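Local structure of ectoine hydroxylase (Sphingopyxis alaskensis, 4MHR) at residues A[29-34]-A[47-52]; A[38-43]-A[120-125]; A[98-103]-A[136-141]. The protein catalyses the iron- and 2-oxoglutarate-dependent hydroxylation of L-ectoine to 5-hydroxyectoine, a compatible solute that protects cells against osmotic stress. All coordinates share one frame; numbering follows the deposited sequence.

Contact 1: residues A[29-34]-A[47-52]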
loop_
_atom_site.group_PDB
_atom_site.type_symbol
_atom_site.label_atom_id
_atom_site.label_comp_id
_atom_site.label_asym_id
_atom_site.label_seq_id
_atom_site.Cartn_x
_atom_site.Cartn_y
_atom_site.Cartn_z
ATOM N N PRO A 29 17.219 4.980 3.686
ATOM C CA PRO A 29 16.430 5.494 4.790
ATOM C C PRO A 29 14.957 4.985 4.804
ATOM O O PRO A 29 14.439 4.500 3.795
ATOM C CB PRO A 29 16.451 7.003 4.584
ATOM C CG PRO A 29 17.556 7.269 3.682
ATOM C CD PRO A 29 17.685 6.035 2.797
ATOM N N VAL A 30 14.323 5.096 5.958
ATOM C CA VAL A 30 12.859 4.917 6.085
ATOM C C VAL A 30 12.149 6.277 5.869
ATOM O O VAL A 30 11.240 6.389 5.072
ATOM C CB VAL A 30 12.461 4.192 7.371
ATOM C CG1 VAL A 30 10.983 3.831 7.408
ATOM C CG2 VAL A 30 13.235 2.872 7.564
ATOM N N VAL A 31 12.532 7.278 6.654
ATOM C CA VAL A 31 12.014 8.632 6.526
ATOM C C VAL A 31 13.146 9.370 5.745
ATOM O O VAL A 31 14.296 9.471 6.184
ATOM C CB VAL A 31 11.781 9.280 7.874
ATOM C CG1 VAL A 31 11.471 10.766 7.742
ATOM C CG2 VAL A 31 10.702 8.539 8.615
ATOM N N HIS A 32 12.798 9.889 4.590
ATOM C CA HIS A 32 13.789 10.461 3.683
ATOM C C HIS A 32 13.949 12.002 3.781
ATOM O O HIS A 32 14.498 12.672 2.857
ATOM C CB HIS A 32 13.398 10.086 2.278
ATOM C CG HIS A 32 13.589 8.642 1.919
ATOM N ND1 HIS A 32 12.698 7.642 2.266
ATOM C CD2 HIS A 32 14.572 8.034 1.214
ATOM C CE1 HIS A 32 13.107 6.482 1.746
ATOM N NE2 HIS A 32 14.247 6.706 1.100
ATOM N N SER A 33 13.432 12.575 4.856
ATOM C CA SER A 33 13.521 14.053 5.056
ATOM C C SER A 33 13.991 14.277 6.462
ATOM O O SER A 33 13.629 13.493 7.339
ATOM C CB SER A 33 12.131 14.753 4.910
ATOM O OG SER A 33 11.617 14.704 3.564
ATOM N N GLU A 34 14.695 15.396 6.703
ATOM C CA GLU A 34 14.859 15.902 8.090
ATOM C C GLU A 34 13.482 16.335 8.570
ATOM O O GLU A 34 12.722 16.921 7.814
ATOM C CB GLU A 34 15.858 17.101 8.133
ATOM C CG GLU A 34 17.204 16.844 7.477
ATOM C CD GLU A 34 18.061 16.048 8.489
ATOM O OE1 GLU A 34 17.605 15.979 9.629
ATOM O OE2 GLU A 34 19.168 15.580 8.192
ATOM N N ALA A 47 9.081 9.577 13.750
ATOM C CA ALA A 47 9.892 8.544 14.475
ATOM C C ALA A 47 9.207 7.208 14.545
ATOM O O ALA A 47 9.849 6.188 14.336
ATOM C CB ALA A 47 10.305 9.013 15.862
ATOM N N ALA A 48 7.909 7.205 14.796
ATOM C CA ALA A 48 7.110 5.985 14.746
ATOM C C ALA A 48 7.136 5.294 13.351
ATOM O O ALA A 48 7.253 4.052 13.271
ATOM C CB ALA A 48 5.690 6.263 15.157
ATOM N N PHE A 49 6.993 6.074 12.268
ATOM C CA PHE A 49 7.052 5.538 10.899
ATOM C C PHE A 49 8.418 4.907 10.647
ATOM O O PHE A 49 8.534 3.785 10.132
ATOM C CB PHE A 49 6.790 6.593 9.794
ATOM C CG PHE A 49 6.644 5.976 8.404
ATOM C CD1 PHE A 49 7.693 6.020 7.478
ATOM C CD2 PHE A 49 5.462 5.285 8.065
ATOM C CE1 PHE A 49 7.537 5.405 6.224
ATOM C CE2 PHE A 49 5.311 4.689 6.826
ATOM C CZ PHE A 49 6.350 4.757 5.900
ATOM N N ASP A 50 9.455 5.616 11.056
ATOM C CA ASP A 50 10.829 5.130 10.920
ATOM C C ASP A 50 11.049 3.828 11.697
ATOM O O ASP A 50 11.562 2.909 11.157
ATOM C CB ASP A 50 11.814 6.207 11.399
ATOM C CG ASP A 50 13.197 5.920 10.964
ATOM O OD1 ASP A 50 13.658 6.458 9.922
ATOM O OD2 ASP A 50 13.793 5.119 11.664
ATOM N N ARG A 51 10.587 3.751 12.941
ATOM C CA ARG A 51 10.896 2.606 13.798
ATOM C C ARG A 51 9.937 1.426 13.457
ATOM O O ARG A 51 10.356 0.255 13.316
ATOM C CB ARG A 51 10.758 3.048 15.262
ATOM C CG ARG A 51 10.704 1.968 16.338
ATOM C CD ARG A 51 10.369 2.579 17.748
ATOM N NE ARG A 51 8.996 3.141 17.894
ATOM C CZ ARG A 51 8.673 4.456 18.052
ATOM N NH1 ARG A 51 9.572 5.438 18.108
ATOM N NH2 ARG A 51 7.406 4.809 18.139
ATOM N N ASP A 52 8.659 1.743 13.320
ATOM C CA ASP A 52 7.678 0.688 13.054
ATOM C C ASP A 52 7.409 0.350 11.628
ATOM O O ASP A 52 6.918 -0.760 11.388
ATOM C CB ASP A 52 6.351 0.974 13.708
ATOM C CG ASP A 52 6.455 1.040 15.260
ATOM O OD1 ASP A 52 7.444 0.554 15.832
ATOM O OD2 ASP A 52 5.555 1.601 15.861
#
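Val30 and Asp50 bring the backbones closest, with their CA atoms 5.2 Å apart, where an irregular loop passes the C-terminal part of helix 43-52. This is loop-on-helix packing in the N-terminal region of a cupin-fold dioxygenase, with valine branches set against one flank of the helix. Val30 points at the helix. Val30 CG1 lies opposite its backbone N (chi1 -172°), which brings this methyl to within 3.7 Å of the carbonyl oxygen Phe49 O. The same CG1 of Val30 meets Phe49 CD1 obliquely at 4.0 Å. Val31 uses its other branch: Val31 CG2 comes to the edge of the ring, near its plane, 4.1 Å from Phe49 CD1. Both methyls thus gather at the CD1 corner of the phenylalanine. Val31 also crosses the Asp50 side chain at about a right angle, with Val31 CG2 3.8 Å from Asp50 CB.

The carboxylate of Asp50 is divided between two surroundings. OD2 forms a salt bridge with Arg194, while OD1 faces the loop. Nearby, the backbone oxygen of Asp50 accepts a hydrogen bond from His193, and Val30 packs on both His193 and Arg194. Phe49 reaches further, to Leu126 of helix 117-127 and Ile55 of strand 54-57. Its side chain is about 10 Å from that of Trp158, a residue important for ectoine stabilization. On the loop side, Asp50 OD1 sits 3.6 Å from Val30 CB.

Contact 2: residues A[38-43]-A[120-125]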
loop_
_atom_site.group_PDB
_atom_site.type_symbol
_atom_site.label_atom_id
_atom_site.label_comp_id
_atom_site.label_asym_id
_atom_site.label_seq_id
_atom_site.Cartn_x
_atom_site.Cartn_y
_atom_site.Cartn_z
ATOM N N ASP A 38 7.783 22.666 9.925
ATOM C CA ASP A 38 7.001 22.699 8.715
ATOM C C ASP A 38 6.563 21.308 8.228
ATOM O O ASP A 38 5.835 21.221 7.264
ATOM C CB ASP A 38 7.837 23.308 7.587
ATOM C CG ASP A 38 8.000 24.838 7.697
ATOM O OD1 ASP A 38 7.459 25.487 8.614
ATOM O OD2 ASP A 38 8.712 25.396 6.839
ATOM N N ALA A 39 7.036 20.213 8.811
ATOM C CA ALA A 39 6.577 18.913 8.321
ATOM C C ALA A 39 5.066 18.722 8.542
ATOM O O ALA A 39 4.518 19.232 9.500
ATOM C CB ALA A 39 7.348 17.810 8.972
ATOM N N PRO A 40 4.398 17.923 7.689
ATOM C CA PRO A 40 2.988 17.603 7.806
ATOM C C PRO A 40 2.642 16.579 8.868
ATOM O O PRO A 40 1.482 16.344 9.100
ATOM C CB PRO A 40 2.627 17.126 6.420
ATOM C CG PRO A 40 3.900 16.492 5.905
ATOM C CD PRO A 40 5.006 17.316 6.500
ATOM N N ILE A 41 3.618 16.013 9.567
ATOM C CA ILE A 41 3.332 15.136 10.693
ATOM C C ILE A 41 4.240 15.556 11.853
ATOM O O ILE A 41 5.192 16.287 11.645
ATOM C CB ILE A 41 3.597 13.665 10.338
ATOM C CG1 ILE A 41 5.000 13.462 9.777
ATOM C CG2 ILE A 41 2.576 13.143 9.291
ATOM C CD1 ILE A 41 5.288 11.992 9.435
ATOM N N SER A 42 3.946 15.083 13.054
ATOM C CA SER A 42 4.672 15.504 14.208
ATOM C C SER A 42 6.011 14.774 14.254
ATOM O O SER A 42 6.236 13.823 13.514
ATOM C CB SER A 42 3.840 15.153 15.452
ATOM O OG SER A 42 3.883 13.747 15.610
ATOM N N ALA A 43 6.902 15.175 15.169
ATOM C CA ALA A 43 8.230 14.581 15.197
ATOM C C ALA A 43 8.078 13.133 15.678
ATOM O O ALA A 43 8.683 12.191 15.138
ATOM C CB ALA A 43 9.158 15.385 16.092
ATOM N N ALA A 120 -0.901 13.367 -0.027
ATOM C CA ALA A 120 0.296 13.551 -0.858
ATOM C C ALA A 120 1.464 14.325 -0.200
ATOM O O ALA A 120 2.620 14.026 -0.537
ATOM C CB ALA A 120 -0.040 14.170 -2.217
ATOM N N ASP A 121 1.189 15.346 0.626
ATOM C CA ASP A 121 2.241 16.048 1.372
ATOM C C ASP A 121 2.909 15.173 2.430
ATOM O O ASP A 121 4.089 15.339 2.706
ATOM C CB ASP A 121 1.760 17.331 2.062
ATOM C CG ASP A 121 1.622 18.489 1.052
ATOM O OD1 ASP A 121 2.080 18.299 -0.040
ATOM O OD2 ASP A 121 1.025 19.505 1.346
ATOM N N VAL A 122 2.175 14.225 2.947
ATOM C CA VAL A 122 2.784 13.254 3.892
ATOM C C VAL A 122 3.704 12.335 3.122
ATOM O O VAL A 122 4.860 12.076 3.539
ATOM C CB VAL A 122 1.696 12.501 4.673
ATOM C CG1 VAL A 122 2.268 11.419 5.511
ATOM C CG2 VAL A 122 0.894 13.408 5.631
ATOM N N ALA A 123 3.252 11.910 1.934
ATOM C CA ALA A 123 4.134 11.153 1.067
ATOM C C ALA A 123 5.409 11.916 0.681
ATOM O O ALA A 123 6.521 11.323 0.633
ATOM C CB ALA A 123 3.454 10.709 -0.215
ATOM N N ARG A 124 5.228 13.143 0.239
ATOM C CA ARG A 124 6.370 13.939 -0.218
ATOM C C ARG A 124 7.354 14.134 0.957
ATOM O O ARG A 124 8.515 14.150 0.768
ATOM C CB ARG A 124 5.899 15.318 -0.740
ATOM C CG ARG A 124 5.149 15.172 -2.063
ATOM C CD ARG A 124 4.275 16.399 -2.370
ATOM N NE ARG A 124 5.179 17.470 -2.675
ATOM C CZ ARG A 124 5.476 18.473 -1.867
ATOM N NH1 ARG A 124 4.858 18.645 -0.704
ATOM N NH2 ARG A 124 6.411 19.315 -2.248
ATOM N N PHE A 125 6.847 14.354 2.165
ATOM C CA PHE A 125 7.745 14.427 3.356
ATOM C C PHE A 125 8.502 13.084 3.586
ATOM O O PHE A 125 9.753 13.009 3.683
ATOM C CB PHE A 125 6.937 14.777 4.614
ATOM C CG PHE A 125 7.777 14.708 5.841
ATOM C CD1 PHE A 125 8.722 15.661 6.060
ATOM C CD2 PHE A 125 7.678 13.634 6.731
ATOM C CE1 PHE A 125 9.605 15.535 7.162
ATOM C CE2 PHE A 125 8.482 13.545 7.830
ATOM C CZ PHE A 125 9.465 14.483 8.018
#
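The Phe125 ring carries Ala39 CB over one face, 4.0 Å from the ring centroid and 25° off the normal, a CH-pi contact. The methyl is displaced toward the rim, closest to CE1. Pro40 CD and Ile41 CD1 approach obliquely from the same side of the ring plane, and Val31 CG1 comes from the other side. The loop 38-43 packs on helix 117-127 and runs into the N-cap of helix 43-52. Ser42 is the N-cap residue: its side chain caps a backbone N of the helix, and Gln45 OE1 binds its own N, consistent with a capping box.

Phe125 CG lies opposite the backbone N (chi1 174°), which swings the ring out beneath the loop. Pro40 fits between this ring and the preceding turn. Pro40 CD is 3.7 Å from Phe125 CB, and Pro40 CG rests 3.4 Å from the carbonyl oxygen Asp121 O. Ile41 has two tasks. Ile41 CD1 meets Phe125 CE2 at 3.9 Å, while CG2 crosses to Val122. The side chains meet through apolar atoms.

Charges sit at its border. Asp121 OD2 pairs with Arg305, and Arg124 also pairs with Glu130. Within the helix, Arg124 NH1 and Asp121 OD1 form a salt bridge of 2.9 Å with a bent hydrogen bond (131°), made from above the carboxylate plane. At the inner end of the contact, Ile41 CG2 lies 4.0 Å from Val122 CG2.

Contact 3: residues A[98-103]-A[136-141]; sequences RSIFEI and SRLNYK
Phe101 and Arg137 form a non-hydrogen-bonded pair of an antiparallel sheet, and their side chains run side by side in the same direction. Phe101 CZ sits 3.5 Å above the guanidinium plane of Arg137, over its centre. Ring and guanidinium planes are 42° apart, so the two are not stacked flat. Nearer the backbone, Arg137 CG touches Phe101 CE1. A bend at chi3 (68°) turns the guanidinium back toward Ser99. There Arg137 NH2 gives an in-plane, nearly straight hydrogen bond to Ser99 OG, 2.8 Å long. With Arg137 cut back to an alanine, Ser99 OG is likely to lose this donor, and a gap would probably open beside the Phe101 ring.

The opposite face of the sheet is apolar. Ile100 and Leu138 are the hydrogen-bonded pair, joined by Ile100 N to Leu138 O and Leu138 N to Ile100 O, each 2.8 Å. Ile103 CG2 closes over Leu138 CB at 3.7 Å, and helix 63-78 covers this face through Leu77 and Ala73.

Tyr140 N binds Arg98 O along the strand. Past the strand's end, Glu102 N makes a more bent bond (141°) to Ser136 O, from above the carbonyl plane. A water accepts from Ser136 N at 2.9 Å. Further out, Arg98 and Ser99 make a classic beta bulge opposite Val89, and Arg98 NE pairs with Glu91. Strand 131-141 also carries Gln135, which binds ectoine, and Lys141, which binds 2-oxoglutarate. Ser99 OG and the Phe101 ring together probably fix the rotation of the Arg137 guanidinium, whose side chain lies about 7 Å from that of the iron ligand His152.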
loop_
_atom_site.group_PDB
_atom_site.type_symbol
_atom_site.label_atom_id
_atom_site.label_comp_id
_atom_site.label_asym_id
_atom_site.label_seq_id
_atom_site.Cartn_x
_atom_site.Cartn_y
_atom_site.Cartn_z
ATOM N N ARG A 98 -13.237 -8.214 -7.118
ATOM C CA ARG A 98 -12.447 -8.145 -5.886
ATOM C C ARG A 98 -11.518 -6.906 -5.833
ATOM O O ARG A 98 -11.444 -6.254 -4.778
ATOM C CB ARG A 98 -11.673 -9.398 -5.653
ATOM C CG ARG A 98 -12.571 -10.620 -5.325
ATOM C CD ARG A 98 -13.234 -10.601 -3.922
ATOM N NE ARG A 98 -14.329 -11.593 -3.831
ATOM C CZ ARG A 98 -15.610 -11.301 -4.083
ATOM N NH1 ARG A 98 -15.950 -10.085 -4.451
ATOM N NH2 ARG A 98 -16.549 -12.231 -4.000
ATOM N N SER A 99 -10.843 -6.594 -6.947
ATOM C CA SER A 99 -10.024 -5.356 -7.124
ATOM C C SER A 99 -10.180 -4.677 -8.506
ATOM O O SER A 99 -10.289 -5.350 -9.548
ATOM C CB SER A 99 -8.532 -5.632 -6.995
ATOM O OG SER A 99 -8.232 -6.329 -5.831
ATOM N N ILE A 100 -10.155 -3.354 -8.467
ATOM C CA ILE A 100 -9.997 -2.477 -9.622
ATOM C C ILE A 100 -8.657 -1.675 -9.523
ATOM O O ILE A 100 -8.478 -0.873 -8.588
ATOM C CB ILE A 100 -11.146 -1.498 -9.712
ATOM C CG1 ILE A 100 -12.526 -2.181 -9.700
ATOM C CG2 ILE A 100 -11.048 -0.643 -10.987
ATOM C CD1 ILE A 100 -13.683 -1.208 -9.474
ATOM N N PHE A 101 -7.721 -1.976 -10.412
ATOM C CA PHE A 101 -6.401 -1.291 -10.499
ATOM C C PHE A 101 -6.541 0.007 -11.262
ATOM O O PHE A 101 -7.532 0.203 -11.973
ATOM C CB PHE A 101 -5.373 -2.190 -11.191
ATOM C CG PHE A 101 -4.840 -3.291 -10.315
ATOM C CD1 PHE A 101 -3.733 -3.080 -9.510
ATOM C CD2 PHE A 101 -5.461 -4.541 -10.268
ATOM C CE1 PHE A 101 -3.229 -4.081 -8.715
ATOM C CE2 PHE A 101 -4.971 -5.546 -9.445
ATOM C CZ PHE A 101 -3.845 -5.321 -8.671
ATOM N N GLU A 102 -5.606 0.920 -11.069
ATOM C CA GLU A 102 -5.593 2.204 -11.781
ATOM C C GLU A 102 -6.773 3.076 -11.452
ATOM O O GLU A 102 -7.237 3.917 -12.274
ATOM C CB GLU A 102 -5.481 1.980 -13.304
ATOM C CG GLU A 102 -4.146 1.444 -13.746
ATOM C CD GLU A 102 -3.107 2.575 -13.653
ATOM O OE1 GLU A 102 -3.260 3.567 -14.398
ATOM O OE2 GLU A 102 -2.196 2.522 -12.788
ATOM N N ILE A 103 -7.287 2.956 -10.242
ATOM C CA ILE A 103 -8.406 3.820 -9.891
ATOM C C ILE A 103 -8.098 5.300 -9.904
ATOM O O ILE A 103 -8.997 6.128 -10.090
ATOM C CB ILE A 103 -9.048 3.547 -8.530
ATOM C CG1 ILE A 103 -8.004 3.491 -7.409
ATOM C CG2 ILE A 103 -9.869 2.302 -8.578
ATOM C CD1 ILE A 103 -8.668 3.430 -6.043
ATOM N N SER A 136 -2.427 1.924 -8.005
ATOM C CA SER A 136 -3.586 2.140 -7.137
ATOM C C SER A 136 -4.582 0.997 -7.273
ATOM O O SER A 136 -4.589 0.278 -8.303
ATOM C CB SER A 136 -4.267 3.452 -7.433
ATOM O OG SER A 136 -4.907 3.494 -8.697
ATOM N N ARG A 137 -5.406 0.778 -6.247
ATOM C CA ARG A 137 -6.411 -0.317 -6.354
ATOM C C ARG A 137 -7.529 0.012 -5.448
ATOM O O ARG A 137 -7.269 0.455 -4.319
ATOM C CB ARG A 137 -5.980 -1.677 -5.819
ATOM C CG ARG A 137 -4.660 -2.235 -6.117
ATOM C CD ARG A 137 -4.276 -3.274 -5.055
ATOM N NE ARG A 137 -5.100 -4.461 -5.131
ATOM C CZ ARG A 137 -4.647 -5.719 -5.180
ATOM N NH1 ARG A 137 -3.343 -5.997 -5.155
ATOM N NH2 ARG A 137 -5.524 -6.716 -5.253
ATOM N N LEU A 138 -8.740 -0.290 -5.899
ATOM C CA LEU A 138 -9.927 -0.319 -5.057
ATOM C C LEU A 138 -10.192 -1.790 -4.790
ATOM O O LEU A 138 -10.318 -2.639 -5.722
ATOM C CB LEU A 138 -11.101 0.403 -5.664
ATOM C CG LEU A 138 -12.452 0.188 -4.938
ATOM C CD1 LEU A 138 -12.475 0.589 -3.493
ATOM C CD2 LEU A 138 -13.589 0.849 -5.686
ATOM N N ASN A 139 -10.176 -2.117 -3.506
ATOM C CA ASN A 139 -10.359 -3.496 -3.039
ATOM C C ASN A 139 -11.661 -3.698 -2.290
ATOM O O ASN A 139 -12.048 -2.845 -1.477
ATOM C CB ASN A 139 -9.253 -3.874 -2.094
ATOM C CG ASN A 139 -7.901 -3.776 -2.730
ATOM O OD1 ASN A 139 -6.971 -3.099 -2.228
ATOM N ND2 ASN A 139 -7.764 -4.451 -3.850
ATOM N N TYR A 140 -12.275 -4.858 -2.527
ATOM C CA TYR A 140 -13.496 -5.307 -1.839
ATOM C C TYR A 140 -13.365 -6.761 -1.488
ATOM O O TYR A 140 -13.102 -7.618 -2.351
ATOM C CB TYR A 140 -14.665 -5.164 -2.725
ATOM C CG TYR A 140 -15.934 -5.663 -2.097
ATOM C CD1 TYR A 140 -16.428 -6.970 -2.360
ATOM C CD2 TYR A 140 -16.631 -4.855 -1.243
ATOM C CE1 TYR A 140 -17.595 -7.399 -1.775
ATOM C CE2 TYR A 140 -17.786 -5.284 -0.645
ATOM C CZ TYR A 140 -18.267 -6.521 -0.922
ATOM O OH TYR A 140 -19.420 -6.868 -0.324
ATOM N N LYS A 141 -13.492 -7.053 -0.212
ATOM C CA LYS A 141 -13.304 -8.426 0.305
ATOM C C LYS A 141 -14.649 -8.715 0.981
ATOM O O LYS A 141 -14.971 -8.081 2.016
ATOM C CB LYS A 141 -12.163 -8.465 1.320
ATOM C CG LYS A 141 -12.132 -9.662 2.280
ATOM C CD LYS A 141 -11.310 -9.380 3.541
ATOM C CE LYS A 141 -10.519 -10.593 3.991
ATOM N NZ LYS A 141 -9.253 -10.170 4.668
HETATM O O HOH W 1 -2.404 0.849 -10.694
#

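Overall arrangement
Contacts 1 and 2 are neighbours, with centres 11 Å apart on the same side of the chain's centre. They interleave along the sequence and share the loop before helix 43-52, and helix 117-127 joins them: Ser33 OG probably bonds to Phe125 O. Contact 3 lies across the molecule, in the large antiparallel sheet, with its centre 28 Å from contact 1 and 26 Å from contact 2. Its nearest atoms are about 17 and 13 Å from theirs. Contact 1 closes before contact 3 opens, while contacts 2 and 3 alternate along the chain. Helix 117-127 leads by a short connection to strand 131-141, which carries Gln135 and Lys141, residues that bind ectoine and 2-oxoglutarate.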